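Local coordinates for protein light Chain (Clostridium botulinum, PDB 6BVD) that probably cleaves a SNARE protein of nerve terminals as the zinc-dependent protease domain of the mosaic botulinum neurotoxin type HA, at residues N167-I172 with I231-G236; E50-G55 with I192-F197; R25-E30 with N154-G159. One frame throughout, in Å; residues are numbered along the deposited sequence.

Following the chain from its N terminus, the turn at 25-30 leaves strand 21-24 and meets strand 155-158 in interaction 3, closing a loop of 123 residues. The loop 50-55, which comes after strand 45-48, reaches across 136 residues to strand 193-196 in interaction 2; its segments alternate with those of interaction 3, so the two contacts cross. Interaction 1 opens after interaction 3 has closed, pairing strand 168-171 with the zinc-binding helix 222-237 across 58 residues, and it crosses interaction 2. Strands 155-158, 193-196 and 168-171 lie side by side in one mixed sheet, so the three contacts tie this edge of the sheet to two loops and to the metal-bearing helix.

Interaction 1 (N167-I172 with I231-G236); sequences NKTGGI and IHVLHG. With ACT (acetate ion), chain F.
T169 leans its methyl group on the CB of a zinc ligand: CG2 of T169 lies 3.7 Å from CB of H232, so the edge of a sheet packs directly against a metal-binding histidine. The same methyl also meets CG2 of V233 at 3.8 Å, the two side chains crossing at about a right angle. The chi1 of T169, measured to OG1, is -59°, which leaves the methyl CG2 anti to the backbone N and resting on the helix, while OG1 of T169 is hydrogen-bonded to E229, the glutamate of the HExxH motif. One threonine thus joins an apolar contact to a polar one on the same helix. The imidazole of H232 turns NE2 to the zinc ion, whose site is completed by H228 and E266, as in gluzincin metalloproteases.

On the side away from the metal, an acetate ion, probably from the crystallisation liquor, bridges two histidines one helical turn apart. ND1, the second ring nitrogen of H232, donates to its OXT over 2.8 Å, and ND1 of H235 reaches the same OXT over 2.6 Å. Both bonds are nearly straight, at 174° and 175°, and OXT lies at the edge of each ring, in its plane. I242 supplies a backbone N-H to the same ion. The carbonyl O of I231 lies 3.3 Å over one face of the H235 ring, and the ring stacks with Y349.

Strand 168-171 is the outermost of its sheet within the chain and is hydrogen-bonded to strand 193-196 through K168 and G170. T169 and V233 both touch V195 of that strand, while T269 of helix 264-270 packs against H232 and H235, so helix 222-237 lies between the sheet and helix 264-270.

Interaction 2 (E50-G55 with I192-F197); sequences ERYRLG and IMTVEF
Y52 and E196 lie flat against each other, the phenol ring and the carboxylate stacked with their planes 5° apart. The tyrosine has CG anti to its own nitrogen (chi1 -173°), which carries the ring from the loop 50-55 toward strand 193-196. From the strand, E196 places CG anti to its carbonyl carbon and then runs extended, bringing the carboxylate over one face of the ring. CD of E196 is 3.7 Å from CG of Y52, and OE2 of E196 lies 3.7 Å over the face, closer to the CD2-CE2 side of the Y52 ring than to its middle. Nearer the backbone in the same side chain, CG of E196 makes an off-centre CH-pi contact, 4.2 Å from the centroid of the Y52 ring and 29° off the normal. T194, two residues back on the same side of the strand, adds its methyl CG2 at 4.1 Å from CE1 of Y52.

W158 also meets the Y52 ring directly, edge-to-face, and Y52 is joined to P160 by a backbone hydrogen bond. The negative carboxylate over the electron-rich face is probably slightly unfavourable electrostatically, so that dispersion and the CH-pi contact must carry the pair.

Interaction 3 (R25-E30 with N154-G159); sequences RPPYYE and NLIIWG
P26 and Y29 close on the indole of W158 from a type II beta turn, P26 to Y29, in the loop after strand 21-24. CG of P26 sits 3.7 Å from CZ2 of W158, the two side chains crossing at about a right angle. CE2 of Y29 approaches the neighbouring CH2 of W158 at 4.0 Å, the Y29 and W158 side chains running toward each other from opposite directions. The benzo end of the indole thus touches both ends of the turn. Beside it, P27 and I156 meet tip to tip, with CD of P27 3.9 Å from CD1 of I156; chi2 of I156 is 173°, extending CD1 toward the proline.

Beyond this apolar shell, I48 of the adjoining strand 45-48 packs against P26, I156 and W158, and F36 meets both Y29 and W158 edge-to-face. The turn is held by its own backbone bond, Y29 N to P26 O at 3.0 Å, and P26 O lies in plane at the edge of the Y29 ring. E30, just after the turn and salt-bridged to R135, accepts a bond at OE2 from the backbone N of Y28 over 2.9 Å, the donor lying above the carboxylate plane, 37° out of it.

Interaction 1 (N167-I172 with I231-G236)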
loop_
_atom_site.group_PDB
_atom_site.type_symbol
_atom_site.label_atom_id
_atom_site.label_comp_id
_atom_site.label_asym_id
_atom_site.label_seq_id
_atom_site.Cartn_x
_atom_site.Cartn_y
_atom_site.Cartn_z
ATOM N N ASN A 167 -7.199 -24.214 -4.561
ATOM C CA ASN A 167 -7.736 -23.522 -3.397
ATOM C C ASN A 167 -9.077 -24.131 -3.036
ATOM O O ASN A 167 -9.812 -24.571 -3.930
ATOM C CB ASN A 167 -7.890 -22.036 -3.689
ATOM C CG ASN A 167 -6.620 -21.421 -4.184
ATOM O OD1 ASN A 167 -5.571 -21.499 -3.529
ATOM N ND2 ASN A 167 -6.690 -20.818 -5.363
ATOM N N LYS A 168 -9.410 -24.246 -1.746
ATOM C CA LYS A 168 -10.743 -24.756 -1.433
ATOM C C LYS A 168 -11.248 -24.295 -0.092
ATOM O O LYS A 168 -10.477 -24.039 0.807
ATOM C CB LYS A 168 -10.785 -26.285 -1.486
ATOM C CG LYS A 168 -9.896 -26.964 -0.506
ATOM C CD LYS A 168 -10.108 -28.477 -0.542
ATOM C CE LYS A 168 -9.928 -28.997 -1.947
ATOM N NZ LYS A 168 -9.980 -30.480 -2.011
ATOM N N THR A 169 -12.566 -24.232 0.033
ATOM C CA THR A 169 -13.218 -23.741 1.245
ATOM C C THR A 169 -14.030 -24.901 1.816
ATOM O O THR A 169 -14.505 -25.740 1.046
ATOM C CB THR A 169 -14.090 -22.509 0.904
ATOM O OG1 THR A 169 -13.247 -21.491 0.343
ATOM C CG2 THR A 169 -14.785 -21.924 2.121
ATOM N N GLY A 170 -14.190 -24.954 3.135
ATOM C CA GLY A 170 -14.978 -25.977 3.801
ATOM C C GLY A 170 -15.520 -25.530 5.145
ATOM O O GLY A 170 -15.045 -24.547 5.675
ATOM N N GLY A 171 -16.532 -26.227 5.690
ATOM C CA GLY A 171 -17.079 -25.851 6.994
ATOM C C GLY A 171 -16.640 -26.868 8.053
ATOM O O GLY A 171 -15.883 -27.797 7.737
ATOM N N ILE A 172 -17.135 -26.724 9.284
ATOM C CA ILE A 172 -16.786 -27.662 10.357
ATOM C C ILE A 172 -17.985 -28.489 10.809
ATOM O O ILE A 172 -19.119 -27.992 10.857
ATOM C CB ILE A 172 -16.177 -26.908 11.564
ATOM C CG1 ILE A 172 -14.952 -26.070 11.125
ATOM C CG2 ILE A 172 -15.819 -27.918 12.693
ATOM C CD1 ILE A 172 -13.792 -26.894 10.532
ATOM N N ILE A 231 -16.008 -15.506 -0.731
ATOM C CA ILE A 231 -17.431 -15.546 -0.989
ATOM C C ILE A 231 -18.047 -16.881 -0.492
ATOM O O ILE A 231 -19.138 -16.875 0.089
ATOM C CB ILE A 231 -17.708 -15.312 -2.476
ATOM C CG1 ILE A 231 -17.318 -13.879 -2.822
ATOM C CG2 ILE A 231 -19.156 -15.615 -2.788
ATOM C CD1 ILE A 231 -17.254 -13.618 -4.361
ATOM N N HIS A 232 -17.349 -17.994 -0.739
ATOM C CA HIS A 232 -17.743 -19.303 -0.193
ATOM C C HIS A 232 -17.782 -19.279 1.365
ATOM O O HIS A 232 -18.649 -19.891 1.962
ATOM C CB HIS A 232 -16.777 -20.409 -0.628
ATOM C CG HIS A 232 -16.852 -20.798 -2.084
ATOM N ND1 HIS A 232 -18.028 -21.111 -2.720
ATOM C CD2 HIS A 232 -15.874 -20.986 -2.997
ATOM C CE1 HIS A 232 -17.780 -21.445 -3.977
ATOM N NE2 HIS A 232 -16.472 -21.378 -4.165
ATOM N N VAL A 233 -16.791 -18.649 1.988
ATOM C CA VAL A 233 -16.747 -18.515 3.464
ATOM C C VAL A 233 -18.005 -17.804 3.922
ATOM O O VAL A 233 -18.716 -18.239 4.810
ATOM C CB VAL A 233 -15.512 -17.699 3.893
ATOM C CG1 VAL A 233 -15.538 -17.277 5.431
ATOM C CG2 VAL A 233 -14.265 -18.396 3.512
ATOM N N LEU A 234 -18.309 -16.701 3.243
ATOM C CA LEU A 234 -19.467 -15.901 3.566
ATOM C C LEU A 234 -20.756 -16.699 3.517
ATOM O O LEU A 234 -21.635 -16.529 4.394
ATOM C CB LEU A 234 -19.562 -14.686 2.622
ATOM C CG LEU A 234 -20.613 -13.662 3.040
ATOM C CD1 LEU A 234 -20.276 -13.085 4.420
ATOM C CD2 LEU A 234 -20.666 -12.512 2.015
ATOM N N HIS A 235 -20.914 -17.548 2.499
ATOM C CA HIS A 235 -22.085 -18.380 2.436
ATOM C C HIS A 235 -22.099 -19.310 3.673
ATOM O O HIS A 235 -23.139 -19.535 4.271
ATOM C CB HIS A 235 -22.128 -19.213 1.125
ATOM C CG HIS A 235 -22.154 -18.353 -0.123
ATOM N ND1 HIS A 235 -21.655 -18.783 -1.339
ATOM C CD2 HIS A 235 -22.665 -17.127 -0.335
ATOM C CE1 HIS A 235 -21.830 -17.830 -2.245
ATOM N NE2 HIS A 235 -22.439 -16.808 -1.669
ATOM N N GLY A 236 -20.942 -19.855 4.018
ATOM C CA GLY A 236 -20.884 -20.775 5.174
ATOM C C GLY A 236 -21.222 -20.070 6.512
ATOM O O GLY A 236 -21.901 -20.615 7.361
HETATM C C ACT F . -21.094 -22.311 -1.455
HETATM O O ACT F . -22.265 -22.435 -1.031
HETATM O OXT ACT F . -20.629 -21.172 -1.679
HETATM C CH3 ACT F . -20.245 -23.533 -1.693
#

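Interaction 2 (E50-G55 with I192-F197)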
loop_
_atom_site.group_PDB
_atom_site.type_symbol
_atom_site.label_atom_id
_atom_site.label_comp_id
_atom_site.label_asym_id
_atom_site.label_seq_id
_atom_site.Cartn_x
_atom_site.Cartn_y
_atom_site.Cartn_z
ATOM N N GLU A 50 1.055 -22.908 6.912
ATOM C CA GLU A 50 1.606 -24.228 6.747
ATOM C C GLU A 50 0.762 -25.017 5.765
ATOM O O GLU A 50 -0.428 -24.694 5.570
ATOM C CB GLU A 50 1.664 -24.988 8.101
ATOM C CG GLU A 50 2.455 -24.254 9.188
ATOM C CD GLU A 50 2.583 -25.035 10.469
ATOM O OE1 GLU A 50 2.663 -26.285 10.389
ATOM O OE2 GLU A 50 2.628 -24.403 11.558
ATOM N N ARG A 51 1.331 -26.097 5.230
ATOM C CA ARG A 51 0.569 -27.012 4.368
ATOM C C ARG A 51 -0.583 -27.653 5.121
ATOM O O ARG A 51 -0.452 -28.070 6.302
ATOM C CB ARG A 51 1.457 -28.114 3.761
ATOM C CG ARG A 51 2.653 -27.628 2.961
ATOM C CD ARG A 51 2.269 -26.994 1.612
ATOM N NE ARG A 51 1.745 -27.957 0.623
ATOM C CZ ARG A 51 2.515 -28.665 -0.208
ATOM N NH1 ARG A 51 3.846 -28.544 -0.149
ATOM N NH2 ARG A 51 1.960 -29.497 -1.108
ATOM N N TYR A 52 -1.728 -27.724 4.452
ATOM C CA TYR A 52 -2.888 -28.408 5.001
ATOM C C TYR A 52 -2.696 -29.918 4.878
ATOM O O TYR A 52 -2.505 -30.429 3.764
ATOM C CB TYR A 52 -4.175 -27.968 4.279
ATOM C CG TYR A 52 -5.428 -28.504 4.913
ATOM C CD1 TYR A 52 -6.128 -27.769 5.863
ATOM C CD2 TYR A 52 -5.918 -29.754 4.555
ATOM C CE1 TYR A 52 -7.282 -28.277 6.442
ATOM C CE2 TYR A 52 -7.060 -30.278 5.139
ATOM C CZ TYR A 52 -7.731 -29.546 6.075
ATOM O OH TYR A 52 -8.871 -30.088 6.619
ATOM N N ARG A 53 -2.755 -30.631 6.008
ATOM C CA ARG A 53 -2.503 -32.080 6.028
ATOM C C ARG A 53 -3.606 -32.918 6.665
ATOM O O ARG A 53 -3.597 -34.147 6.549
ATOM C CB ARG A 53 -1.193 -32.389 6.764
ATOM C CG ARG A 53 -0.011 -31.652 6.187
ATOM C CD ARG A 53 1.305 -32.109 6.785
ATOM N NE ARG A 53 2.411 -31.398 6.170
ATOM C CZ ARG A 53 2.962 -31.732 5.008
ATOM N NH1 ARG A 53 2.511 -32.780 4.328
ATOM N NH2 ARG A 53 3.961 -31.005 4.529
ATOM N N LEU A 54 -4.577 -32.286 7.312
ATOM C CA LEU A 54 -5.541 -33.086 8.068
ATOM C C LEU A 54 -6.392 -34.063 7.222
ATOM O O LEU A 54 -7.080 -33.664 6.274
ATOM C CB LEU A 54 -6.470 -32.180 8.869
ATOM C CG LEU A 54 -7.463 -33.071 9.614
ATOM C CD1 LEU A 54 -6.921 -33.454 10.990
ATOM C CD2 LEU A 54 -8.787 -32.400 9.712
ATOM N N GLY A 55 -6.368 -35.343 7.601
ATOM C CA GLY A 55 -7.180 -36.344 6.927
ATOM C C GLY A 55 -6.670 -36.745 5.558
ATOM O O GLY A 55 -7.361 -37.436 4.798
ATOM N N ILE A 192 -17.399 -22.048 12.040
ATOM C CA ILE A 192 -16.043 -21.715 11.678
ATOM C C ILE A 192 -15.773 -22.248 10.278
ATOM O O ILE A 192 -16.141 -23.385 9.971
ATOM C CB ILE A 192 -15.036 -22.312 12.663
ATOM C CG1 ILE A 192 -15.121 -21.595 14.021
ATOM C CG2 ILE A 192 -13.640 -22.057 12.191
ATOM C CD1 ILE A 192 -14.390 -22.414 15.155
ATOM N N MET A 193 -15.129 -21.437 9.425
ATOM C CA MET A 193 -14.829 -21.880 8.066
ATOM C C MET A 193 -13.346 -22.121 7.940
ATOM O O MET A 193 -12.571 -21.656 8.758
ATOM C CB MET A 193 -15.356 -20.862 7.017
ATOM C CG MET A 193 -16.897 -20.696 7.097
ATOM S SD MET A 193 -17.859 -22.244 6.749
ATOM C CE MET A 193 -17.524 -22.505 4.979
ATOM N N THR A 194 -12.979 -22.957 6.973
ATOM C CA THR A 194 -11.605 -23.288 6.636
ATOM C C THR A 194 -11.348 -22.917 5.173
ATOM O O THR A 194 -12.174 -23.277 4.300
ATOM C CB THR A 194 -11.314 -24.808 6.783
ATOM O OG1 THR A 194 -11.832 -25.293 8.025
ATOM C CG2 THR A 194 -9.829 -25.110 6.694
ATOM N N VAL A 195 -10.209 -22.274 4.894
ATOM C CA VAL A 195 -9.727 -22.129 3.500
ATOM C C VAL A 195 -8.310 -22.690 3.310
ATOM O O VAL A 195 -7.449 -22.478 4.128
ATOM C CB VAL A 195 -9.736 -20.654 3.040
ATOM C CG1 VAL A 195 -9.013 -20.502 1.686
ATOM C CG2 VAL A 195 -11.168 -20.153 2.943
ATOM N N GLU A 196 -8.081 -23.463 2.256
ATOM C CA GLU A 196 -6.733 -23.797 1.836
ATOM C C GLU A 196 -6.423 -22.875 0.672
ATOM O O GLU A 196 -7.132 -22.924 -0.348
ATOM C CB GLU A 196 -6.628 -25.262 1.395
ATOM C CG GLU A 196 -7.068 -26.234 2.464
ATOM C CD GLU A 196 -7.297 -27.616 1.890
ATOM O OE1 GLU A 196 -6.459 -28.083 1.085
ATOM O OE2 GLU A 196 -8.355 -28.195 2.189
ATOM N N PHE A 197 -5.423 -22.019 0.836
ATOM C CA PHE A 197 -5.151 -20.992 -0.173
ATOM C C PHE A 197 -3.674 -20.929 -0.544
ATOM O O PHE A 197 -2.764 -20.930 0.322
ATOM C CB PHE A 197 -5.613 -19.615 0.312
ATOM C CG PHE A 197 -5.635 -18.593 -0.789
ATOM C CD1 PHE A 197 -6.601 -18.681 -1.781
ATOM C CD2 PHE A 197 -4.677 -17.601 -0.866
ATOM C CE1 PHE A 197 -6.613 -17.768 -2.830
ATOM C CE2 PHE A 197 -4.698 -16.670 -1.911
ATOM C CZ PHE A 197 -5.647 -16.765 -2.880
#

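Interaction 3 (R25-E30 with N154-G159)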
loop_
_atom_site.group_PDB
_atom_site.type_symbol
_atom_site.label_atom_id
_atom_site.label_comp_id
_atom_site.label_asym_id
_atom_site.label_seq_id
_atom_site.Cartn_x
_atom_site.Cartn_y
_atom_site.Cartn_z
ATOM N N ARG A 25 -5.227 -24.502 18.659
ATOM C CA ARG A 25 -5.539 -25.930 18.444
ATOM C C ARG A 25 -6.692 -25.976 17.469
ATOM O O ARG A 25 -7.824 -25.739 17.871
ATOM C CB ARG A 25 -5.923 -26.622 19.758
ATOM C CG ARG A 25 -6.034 -28.158 19.624
ATOM C CD ARG A 25 -6.466 -28.820 20.971
ATOM N NE ARG A 25 -7.866 -28.511 21.300
ATOM C CZ ARG A 25 -8.522 -29.050 22.319
ATOM N NH1 ARG A 25 -7.908 -29.934 23.075
ATOM N NH2 ARG A 25 -9.785 -28.725 22.564
ATOM N N PRO A 26 -6.415 -26.233 16.178
ATOM C CA PRO A 26 -7.516 -26.006 15.228
ATOM C C PRO A 26 -8.551 -27.151 15.237
ATOM O O PRO A 26 -8.304 -28.203 15.828
ATOM C CB PRO A 26 -6.785 -25.829 13.860
ATOM C CG PRO A 26 -5.424 -26.303 14.036
ATOM C CD PRO A 26 -5.133 -26.518 15.517
ATOM N N PRO A 27 -9.742 -26.919 14.644
ATOM C CA PRO A 27 -10.776 -27.958 14.659
ATOM C C PRO A 27 -10.239 -29.275 14.092
ATOM O O PRO A 27 -9.444 -29.243 13.133
ATOM C CB PRO A 27 -11.909 -27.370 13.787
ATOM C CG PRO A 27 -11.329 -26.174 13.146
ATOM C CD PRO A 27 -10.193 -25.692 13.968
ATOM N N TYR A 28 -10.634 -30.374 14.734
ATOM C CA TYR A 28 -10.235 -31.761 14.448
ATOM C C TYR A 28 -8.869 -32.139 15.082
ATOM O O TYR A 28 -8.465 -33.308 15.015
ATOM C CB TYR A 28 -10.199 -32.039 12.926
ATOM C CG TYR A 28 -11.506 -31.764 12.205
ATOM C CD1 TYR A 28 -12.709 -32.243 12.694
ATOM C CD2 TYR A 28 -11.531 -30.988 11.036
ATOM C CE1 TYR A 28 -13.917 -31.989 12.027
ATOM C CE2 TYR A 28 -12.721 -30.719 10.372
ATOM C CZ TYR A 28 -13.914 -31.213 10.878
ATOM O OH TYR A 28 -15.102 -30.962 10.221
ATOM N N TYR A 29 -8.179 -31.195 15.738
ATOM C CA TYR A 29 -6.898 -31.514 16.383
ATOM C C TYR A 29 -7.066 -31.677 17.926
ATOM O O TYR A 29 -6.084 -31.653 18.697
ATOM C CB TYR A 29 -5.840 -30.447 16.062
ATOM C CG TYR A 29 -5.284 -30.543 14.637
ATOM C CD1 TYR A 29 -4.234 -31.408 14.340
ATOM C CD2 TYR A 29 -5.831 -29.785 13.582
ATOM C CE1 TYR A 29 -3.740 -31.537 13.047
ATOM C CE2 TYR A 29 -5.317 -29.889 12.290
ATOM C CZ TYR A 29 -4.275 -30.757 12.034
ATOM O OH TYR A 29 -3.767 -30.874 10.771
ATOM N N GLU A 30 -8.306 -31.839 18.360
ATOM C CA GLU A 30 -8.618 -31.854 19.790
ATOM C C GLU A 30 -7.993 -33.071 20.498
ATOM O O GLU A 30 -7.342 -32.923 21.517
ATOM C CB GLU A 30 -10.134 -31.856 20.020
ATOM C CG GLU A 30 -10.908 -30.677 19.442
ATOM C CD GLU A 30 -11.299 -30.895 17.976
ATOM O OE1 GLU A 30 -11.152 -32.028 17.485
ATOM O OE2 GLU A 30 -11.781 -29.935 17.334
ATOM N N ASN A 154 -14.127 -16.740 12.986
ATOM C CA ASN A 154 -14.976 -17.107 11.847
ATOM C C ASN A 154 -14.231 -17.932 10.791
ATOM O O ASN A 154 -14.844 -18.698 10.044
ATOM C CB ASN A 154 -15.561 -15.815 11.174
ATOM C CG ASN A 154 -16.506 -15.031 12.097
ATOM O OD1 ASN A 154 -17.000 -15.543 13.138
ATOM N ND2 ASN A 154 -16.794 -13.779 11.709
ATOM N N LEU A 155 -12.925 -17.761 10.693
ATOM C CA LEU A 155 -12.191 -18.304 9.552
ATOM C C LEU A 155 -10.724 -18.596 9.875
ATOM O O LEU A 155 -10.041 -17.793 10.487
ATOM C CB LEU A 155 -12.255 -17.303 8.350
ATOM C CG LEU A 155 -11.347 -17.637 7.163
ATOM C CD1 LEU A 155 -11.670 -18.962 6.489
ATOM C CD2 LEU A 155 -11.440 -16.454 6.101
ATOM N N ILE A 156 -10.252 -19.757 9.439
ATOM C CA ILE A 156 -8.854 -20.113 9.536
ATOM C C ILE A 156 -8.354 -20.480 8.149
ATOM O O ILE A 156 -8.896 -21.391 7.501
ATOM C CB ILE A 156 -8.646 -21.303 10.499
ATOM C CG1 ILE A 156 -9.195 -20.940 11.890
ATOM C CG2 ILE A 156 -7.172 -21.709 10.512
ATOM C CD1 ILE A 156 -9.193 -22.106 12.858
ATOM N N ILE A 157 -7.314 -19.783 7.706
ATOM C CA ILE A 157 -6.718 -19.984 6.385
ATOM C C ILE A 157 -5.421 -20.720 6.524
ATOM O O ILE A 157 -4.592 -20.313 7.311
ATOM C CB ILE A 157 -6.429 -18.640 5.643
ATOM C CG1 ILE A 157 -7.712 -17.782 5.519
ATOM C CG2 ILE A 157 -5.793 -18.956 4.235
ATOM C CD1 ILE A 157 -7.452 -16.288 4.964
ATOM N N TRP A 158 -5.279 -21.827 5.794
ATOM C CA TRP A 158 -4.043 -22.605 5.683
ATOM C C TRP A 158 -3.404 -22.462 4.295
ATOM O O TRP A 158 -4.075 -22.104 3.332
ATOM C CB TRP A 158 -4.311 -24.101 5.871
ATOM C CG TRP A 158 -4.918 -24.506 7.141
ATOM C CD1 TRP A 158 -6.198 -24.314 7.535
ATOM C CD2 TRP A 158 -4.281 -25.277 8.175
ATOM N NE1 TRP A 158 -6.391 -24.882 8.782
ATOM C CE2 TRP A 158 -5.231 -25.477 9.184
ATOM C CE3 TRP A 158 -3.004 -25.795 8.331
ATOM C CZ2 TRP A 158 -4.948 -26.217 10.354
ATOM C CZ3 TRP A 158 -2.701 -26.494 9.504
ATOM C CH2 TRP A 158 -3.672 -26.676 10.503
ATOM N N GLY A 159 -2.139 -22.854 4.193
ATOM C CA GLY A 159 -1.475 -23.049 2.907
ATOM C C GLY A 159 -2.069 -24.236 2.173
ATOM O O GLY A 159 -2.975 -24.869 2.677
#